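Side-chain contacts in assembly chaperone of ribosomal protein L4 (Acl4) (Chaetomium thermophilum, PDB 5TQB), which probably acts as a dedicated chaperone that binds newly made ribosomal protein L4 and shields it until assembly into the ribosome: residues Val26-Thr29 and Ala30-Ile34; Arg169-Ala172 and Leu173-Glu176; Gly321-Ala324 and Lys325-Ala329. One frame throughout, in Å; residues are numbered along the deposited sequence.

Contact 1: Val26-Thr29 and Ala30-Ile34; sequences VART and AYEHI
Arg28 and Glu32, one helical turn apart, meet through the aliphatic part of the arginine rather than through its charge. Glu32 OE2 sits 3.0 Å from Arg28 CD and is also close to CG, while Arg28 NE stays 4.4 Å from the same oxygen, too far for a salt bridge. The two side chains cross at about a right angle, with guanidinium and carboxylate planes turned 43° against each other. The guanidinium extends instead past Tyr31, where Arg28 NH1 lies 4.1 Å from Tyr31 CD1, at the edge of the phenol ring and near its plane; the two flat groups are almost perpendicular.

Bends at chi2 and chi3 (52° and 54°) swing the arginine along the helix surface, putting CD beside the Glu32 carboxylate and NH1 beside Tyr31. Its NH2 hydrogen-bonds the hydroxyl of Tyr64 in the predicted TPR repeat. With the arginine cut back to an alanine, the Tyr64 hydroxyl would probably lose this partner and the Glu32 carboxylate the methylenes beside it.

One residue further on, Thr29 shares an acceptor with Ala30: Val26 O is reached from the same face of its plane by Ala30 N at 3.0 Å and, from above the plane, by Thr29 OG1 at 2.8 Å. Thr29 O lies near the plane of the His33 ring, 3.0 Å from His33 CD2, and receives a weak bond from His33 N as the chain leaves helical geometry. Further out, Ala30 packs on Leu7 and Leu8 of helix 4-16, and Ala27 and Tyr31 pack on helix 41-54.

Between Arg28 and Glu32, opposite charge thus probably contributes no more than a diffuse attraction, whereas the directional bond of Arg28 links helix 20-32 to helix 58-71, within the predicted TPR repeat.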
loop_
_atom_site.group_PDB
_atom_site.type_symbol
_atom_site.label_atom_id
_atom_site.label_comp_id
_atom_site.label_asym_id
_atom_site.label_seq_id
_atom_site.Cartn_x
_atom_site.Cartn_y
_atom_site.Cartn_z
ATOM N N VAL B 26 2.778 18.962 -19.223
ATOM C CA VAL B 26 2.973 18.280 -20.501
ATOM C C VAL B 26 1.658 17.704 -21.026
ATOM O O VAL B 26 1.410 17.716 -22.232
ATOM C CB VAL B 26 4.038 17.161 -20.393
ATOM C CG1 VAL B 26 4.175 16.410 -21.711
ATOM C CG2 VAL B 26 5.387 17.747 -19.994
ATOM N N ALA B 27 0.822 17.209 -20.118
ATOM C CA ALA B 27 -0.477 16.649 -20.487
ATOM C C ALA B 27 -1.413 17.740 -20.989
ATOM O O ALA B 27 -2.231 17.504 -21.876
ATOM C CB ALA B 27 -1.100 15.923 -19.300
ATOM N N ARG B 28 -1.293 18.933 -20.418
ATOM C CA ARG B 28 -2.110 20.059 -20.849
ATOM C C ARG B 28 -1.734 20.458 -22.276
ATOM O O ARG B 28 -2.593 20.499 -23.159
ATOM C CB ARG B 28 -1.953 21.234 -19.877
ATOM C CG ARG B 28 -2.360 22.606 -20.424
ATOM C CD ARG B 28 -3.766 22.636 -21.029
ATOM N NE ARG B 28 -4.796 22.138 -20.122
ATOM C CZ ARG B 28 -6.087 22.053 -20.432
ATOM N NH1 ARG B 28 -6.516 22.430 -21.630
ATOM N NH2 ARG B 28 -6.952 21.589 -19.545
ATOM N N THR B 29 -0.453 20.734 -22.506
ATOM C CA THR B 29 0.012 21.102 -23.838
ATOM C C THR B 29 -0.387 20.035 -24.852
ATOM O O THR B 29 -0.846 20.355 -25.947
ATOM C CB THR B 29 1.544 21.318 -23.882
ATOM O OG1 THR B 29 2.212 20.137 -23.427
ATOM C CG2 THR B 29 1.946 22.493 -23.004
ATOM N N ALA B 30 -0.235 18.769 -24.470
ATOM C CA ALA B 30 -0.616 17.649 -25.327
ATOM C C ALA B 30 -2.053 17.805 -25.813
ATOM O O ALA B 30 -2.312 17.836 -27.021
ATOM C CB ALA B 30 -0.470 16.339 -24.569
ATOM N N TYR B 31 -2.978 17.926 -24.862
ATOM C CA TYR B 31 -4.403 17.990 -25.177
ATOM C C TYR B 31 -4.754 19.193 -26.047
ATOM O O TYR B 31 -5.634 19.111 -26.907
ATOM C CB TYR B 31 -5.253 18.011 -23.902
ATOM C CG TYR B 31 -6.732 18.087 -24.199
ATOM C CD1 TYR B 31 -7.450 19.251 -23.973
ATOM C CD2 TYR B 31 -7.402 16.999 -24.741
ATOM C CE1 TYR B 31 -8.799 19.323 -24.259
ATOM C CE2 TYR B 31 -8.749 17.062 -25.031
ATOM C CZ TYR B 31 -9.442 18.224 -24.789
ATOM O OH TYR B 31 -10.784 18.287 -25.080
ATOM N N GLU B 32 -4.061 20.307 -25.830
ATOM C CA GLU B 32 -4.275 21.502 -26.644
ATOM C C GLU B 32 -4.040 21.213 -28.121
ATOM O O GLU B 32 -4.691 21.807 -28.982
ATOM C CB GLU B 32 -3.366 22.644 -26.187
ATOM C CG GLU B 32 -3.736 23.224 -24.828
ATOM C CD GLU B 32 -2.780 24.311 -24.374
ATOM O OE1 GLU B 32 -2.256 25.042 -25.241
ATOM O OE2 GLU B 32 -2.548 24.429 -23.151
ATOM N N HIS B 33 -3.117 20.300 -28.413
ATOM C CA HIS B 33 -2.813 19.941 -29.799
ATOM C C HIS B 33 -3.648 18.750 -30.267
ATOM O O HIS B 33 -3.399 18.190 -31.331
ATOM C CB HIS B 33 -1.323 19.630 -29.963
ATOM C CG HIS B 33 -0.432 20.810 -29.733
ATOM N ND1 HIS B 33 -0.194 21.765 -30.698
ATOM C CD2 HIS B 33 0.285 21.187 -28.648
ATOM C CE1 HIS B 33 0.626 22.681 -30.217
ATOM N NE2 HIS B 33 0.932 22.354 -28.975
ATOM N N ILE B 34 -4.643 18.375 -29.465
ATOM C CA ILE B 34 -5.511 17.244 -29.774
ATOM C C ILE B 34 -6.951 17.731 -29.870
ATOM O O ILE B 34 -7.625 17.506 -30.875
ATOM C CB ILE B 34 -5.392 16.147 -28.693
ATOM C CG1 ILE B 34 -3.975 15.576 -28.678
ATOM C CG2 ILE B 34 -6.388 15.018 -28.940
ATOM C CD1 ILE B 34 -3.668 14.738 -27.465
#

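Contact 2: Arg169-Ala172 and Leu173-Glu176; sequences RCEA and LITE
Ile174 rises from the helix beside Glu171, and each of its atoms meets the preceding turn. CB and CG2 lie close to the carbonyl oxygen of Cys170, with Ile174 CG2 3.6 Å from Cys170 O. CG1 occupies the position between the backbone N and the carbonyl carbon (chi1 61°), which brings Ile174 CG1 3.4 Å from Cys170 O and nearly as close to Glu171 O. From there the chain runs on extended, and Ile174 CD1 ends 3.7 Å from Glu171 OE1, the two side chains meeting at a slant. The carboxylate reaches this methyl because the glutamate bends at chi2 (-65°). Its other oxygen is engaged elsewhere: OE2 is held by a salt bridge with Arg195 of helix 185-197 and a hydrogen bond with Gln198 just beyond it, while OE1 rests by the isoleucine methyl.

The neighbouring Thr175 turns its hydroxyl back onto the backbone. Thr175 OG1 stands 2.8 Å from Ala172 O and 3.1 Å from Glu171 O, two acceptors competing for one proton. The methyl Thr175 CG2 rests against Glu171 O as well, at 3.2 Å. Leu173, on the side of helix 131-156, keeps Leu173 CG 3.3 Å from Arg169 O. Backbone bonds such as Ile174 N to Cys170 O keep the turns in step beneath these side chains.

The hydrophobic pair points to different helices: Leu173 packs on Leu149, Val152 and Val153 of helix 131-156, whereas Ile174 packs on Thr190, Val191 and Val194 of helix 185-197. Cys170 packs against an aromatic side chain of the other protein chain. Helix 166-180 thus lies against both the helix before it and the helix after it, an arrangement characteristic of the stacked helices of TPR-like alpha solenoids.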
loop_
_atom_site.group_PDB
_atom_site.type_symbol
_atom_site.label_atom_id
_atom_site.label_comp_id
_atom_site.label_asym_id
_atom_site.label_seq_id
_atom_site.Cartn_x
_atom_site.Cartn_y
_atom_site.Cartn_z
ATOM N N ARG B 169 -29.246 -7.752 -4.101
ATOM C CA ARG B 169 -28.296 -7.244 -5.083
ATOM C C ARG B 169 -26.851 -7.536 -4.674
ATOM O O ARG B 169 -26.031 -7.909 -5.515
ATOM C CB ARG B 169 -28.510 -5.745 -5.302
ATOM C CG ARG B 169 -29.714 -5.436 -6.179
ATOM C CD ARG B 169 -29.959 -3.944 -6.316
ATOM N NE ARG B 169 -30.980 -3.655 -7.322
ATOM C CZ ARG B 169 -31.480 -2.447 -7.566
ATOM N NH1 ARG B 169 -31.068 -1.392 -6.871
ATOM N NH2 ARG B 169 -32.404 -2.294 -8.505
ATOM N N CYS B 170 -26.551 -7.381 -3.386
ATOM C CA CYS B 170 -25.218 -7.692 -2.867
ATOM C C CYS B 170 -24.890 -9.167 -3.063
ATOM O O CYS B 170 -23.785 -9.511 -3.477
ATOM C CB CYS B 170 -25.106 -7.342 -1.379
ATOM S SG CYS B 170 -25.013 -5.574 -0.994
ATOM N N GLU B 171 -25.853 -10.033 -2.762
ATOM C CA GLU B 171 -25.658 -11.472 -2.910
ATOM C C GLU B 171 -25.337 -11.857 -4.353
ATOM O O GLU B 171 -24.563 -12.782 -4.594
ATOM C CB GLU B 171 -26.898 -12.238 -2.432
ATOM C CG GLU B 171 -26.872 -12.614 -0.953
ATOM C CD GLU B 171 -25.759 -13.596 -0.608
ATOM O OE1 GLU B 171 -25.077 -14.085 -1.537
ATOM O OE2 GLU B 171 -25.563 -13.876 0.595
ATOM N N ALA B 172 -25.930 -11.143 -5.306
ATOM C CA ALA B 172 -25.721 -11.431 -6.721
ATOM C C ALA B 172 -24.345 -10.946 -7.156
ATOM O O ALA B 172 -23.684 -11.569 -7.990
ATOM C CB ALA B 172 -26.804 -10.771 -7.559
ATOM N N LEU B 173 -23.913 -9.833 -6.577
ATOM C CA LEU B 173 -22.622 -9.256 -6.911
ATOM C C LEU B 173 -21.472 -10.138 -6.432
ATOM O O LEU B 173 -20.521 -10.373 -7.178
ATOM C CB LEU B 173 -22.510 -7.846 -6.327
ATOM C CG LEU B 173 -23.375 -6.810 -7.051
ATOM C CD1 LEU B 173 -23.653 -5.607 -6.166
ATOM C CD2 LEU B 173 -22.694 -6.376 -8.339
ATOM N N ILE B 174 -21.562 -10.642 -5.203
ATOM C CA ILE B 174 -20.460 -11.421 -4.636
ATOM C C ILE B 174 -20.393 -12.838 -5.212
ATOM O O ILE B 174 -19.330 -13.457 -5.206
ATOM C CB ILE B 174 -20.500 -11.475 -3.082
ATOM C CG1 ILE B 174 -21.791 -12.136 -2.588
ATOM C CG2 ILE B 174 -20.348 -10.074 -2.498
ATOM C CD1 ILE B 174 -21.810 -12.418 -1.090
ATOM N N THR B 175 -21.514 -13.353 -5.709
ATOM C CA THR B 175 -21.504 -14.652 -6.383
ATOM C C THR B 175 -20.757 -14.544 -7.715
ATOM O O THR B 175 -19.915 -15.388 -8.032
ATOM C CB THR B 175 -22.929 -15.224 -6.622
ATOM O OG1 THR B 175 -23.777 -14.218 -7.191
ATOM C CG2 THR B 175 -23.536 -15.728 -5.317
ATOM N N GLU B 176 -21.055 -13.500 -8.485
ATOM C CA GLU B 176 -20.354 -13.258 -9.741
ATOM C C GLU B 176 -18.869 -12.949 -9.512
ATOM O O GLU B 176 -18.015 -13.407 -10.266
ATOM C CB GLU B 176 -21.014 -12.116 -10.521
ATOM C CG GLU B 176 -20.261 -11.733 -11.801
ATOM C CD GLU B 176 -20.940 -10.627 -12.596
ATOM O OE1 GLU B 176 -22.123 -10.327 -12.323
ATOM O OE2 GLU B 176 -20.287 -10.057 -13.499
#

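Contact 3: Gly321-Ala324 and Lys325-Ala329; sequences GEHA and KELIA
Leu327 overlaps one face of the His323 imidazole, with Leu327 CD1 3.9 Å from the ring centroid and 16° off the ring normal, a CH-pi contact offset toward the rim. The histidine sends CG anti to its own N (chi1 -169°), which carries the ring along the helix toward the leucine of the next turn. Its ND1 hydrogen-bonds the Tyr266 hydroxyl, and this bond helps to fix the rotation of the ring. At the ring edge, Glu326 OE2 approaches His323 CD2 to 4.2 Å; the same oxygen makes a weak, long ion pair with a basic side chain of the other protein chain, and a basic side chain of that chain packs on His323.

Elsewhere round the helix, Glu322 and Lys325 lie side by side, pointing the same way. Their salt bridge is long, with Glu322 OE2 3.6 Å from Lys325 NZ, and both residues are exposed.

Leu327 also packs on Tyr266, Tyr270 and Tyr273 of helix 262-281, and Ala324 packs on Leu307 of helix 291-313. The Tyr266 bond and hydrophobic contact therefore hold the buried imidazole, while the long Glu322-Lys325 pair probably adds a weaker attraction at the surface.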
loop_
_atom_site.group_PDB
_atom_site.type_symbol
_atom_site.label_atom_id
_atom_site.label_comp_id
_atom_site.label_asym_id
_atom_site.label_seq_id
_atom_site.Cartn_x
_atom_site.Cartn_y
_atom_site.Cartn_z
ATOM N N GLY B 321 -9.941 11.156 17.230
ATOM C CA GLY B 321 -8.979 11.759 18.129
ATOM C C GLY B 321 -9.424 11.694 19.575
ATOM O O GLY B 321 -8.622 11.435 20.470
ATOM N N GLU B 322 -10.708 11.925 19.813
ATOM C CA GLU B 322 -11.221 11.896 21.176
ATOM C C GLU B 322 -11.314 10.471 21.705
ATOM O O GLU B 322 -11.129 10.239 22.895
ATOM C CB GLU B 322 -12.581 12.593 21.263
ATOM C CG GLU B 322 -12.547 14.069 20.862
ATOM C CD GLU B 322 -11.476 14.870 21.596
ATOM O OE1 GLU B 322 -11.253 14.618 22.800
ATOM O OE2 GLU B 322 -10.853 15.751 20.963
ATOM N N HIS B 323 -11.591 9.513 20.829
ATOM C CA HIS B 323 -11.702 8.125 21.262
ATOM C C HIS B 323 -10.346 7.564 21.671
ATOM O O HIS B 323 -10.246 6.804 22.635
ATOM C CB HIS B 323 -12.298 7.252 20.165
ATOM C CG HIS B 323 -12.688 5.886 20.638
ATOM N ND1 HIS B 323 -12.564 4.763 19.850
ATOM C CD2 HIS B 323 -13.208 5.466 21.817
ATOM C CE1 HIS B 323 -12.990 3.707 20.525
ATOM N NE2 HIS B 323 -13.383 4.108 21.721
ATOM N N ALA B 324 -9.309 7.934 20.928
ATOM C CA ALA B 324 -7.959 7.495 21.241
ATOM C C ALA B 324 -7.593 7.972 22.640
ATOM O O ALA B 324 -6.982 7.238 23.419
ATOM C CB ALA B 324 -6.976 8.024 20.207
ATOM N N LYS B 325 -7.991 9.196 22.970
ATOM C CA LYS B 325 -7.755 9.725 24.308
ATOM C C LYS B 325 -8.483 8.887 25.361
ATOM O O LYS B 325 -7.882 8.509 26.366
ATOM C CB LYS B 325 -8.181 11.190 24.397
ATOM C CG LYS B 325 -7.315 12.131 23.570
ATOM C CD LYS B 325 -7.825 13.560 23.634
ATOM C CE LYS B 325 -7.167 14.434 22.579
ATOM N NZ LYS B 325 -7.657 15.840 22.639
ATOM N N GLU B 326 -9.763 8.592 25.124
ATOM C CA GLU B 326 -10.559 7.790 26.061
ATOM C C GLU B 326 -9.888 6.453 26.335
ATOM O O GLU B 326 -9.838 5.997 27.477
ATOM C CB GLU B 326 -11.955 7.499 25.504
ATOM C CG GLU B 326 -12.886 8.687 25.373
ATOM C CD GLU B 326 -14.250 8.278 24.832
ATOM O OE1 GLU B 326 -14.860 7.353 25.411
ATOM O OE2 GLU B 326 -14.705 8.862 23.824
ATOM N N LEU B 327 -9.383 5.829 25.272
ATOM C CA LEU B 327 -8.758 4.514 25.372
ATOM C C LEU B 327 -7.471 4.557 26.193
ATOM O O LEU B 327 -7.209 3.659 26.991
ATOM C CB LEU B 327 -8.485 3.950 23.977
ATOM C CG LEU B 327 -9.730 3.553 23.170
ATOM C CD1 LEU B 327 -9.393 3.340 21.696
ATOM C CD2 LEU B 327 -10.385 2.300 23.759
ATOM N N ILE B 328 -6.673 5.602 26.008
ATOM C CA ILE B 328 -5.444 5.752 26.776
ATOM C C ILE B 328 -5.776 5.961 28.251
ATOM O O ILE B 328 -5.210 5.298 29.117
ATOM C CB ILE B 328 -4.588 6.917 26.255
ATOM C CG1 ILE B 328 -4.057 6.586 24.857
ATOM C CG2 ILE B 328 -3.418 7.185 27.194
ATOM C CD1 ILE B 328 -3.374 7.737 24.152
ATOM N N ALA B 329 -6.694 6.881 28.525
ATOM C CA ALA B 329 -7.122 7.164 29.892
ATOM C C ALA B 329 -7.639 5.898 30.559
ATOM O O ALA B 329 -7.425 5.675 31.755
ATOM C CB ALA B 329 -8.198 8.232 29.894
#

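How the contacts relate
From the N terminus, contact 1 comes first, on the last turns of helix 20-32, contact 2 follows in the middle of the chain on helix 166-180, and contact 3 lies near the C terminus on helix 318-333. Contacts 2 and 3 each join adjoining turns of one helix; contact 1 does so at a helix end and runs into the following loop. None closes a long loop, and they run in series without nesting or crossing. The centres of contacts 1 and 3 are about 50 Å apart; that of contact 2 is about 42 Å from contact 1's and 38 Å from contact 3's. Through side chains packing on adjacent helices they tie the helical array together at its beginning, middle and end.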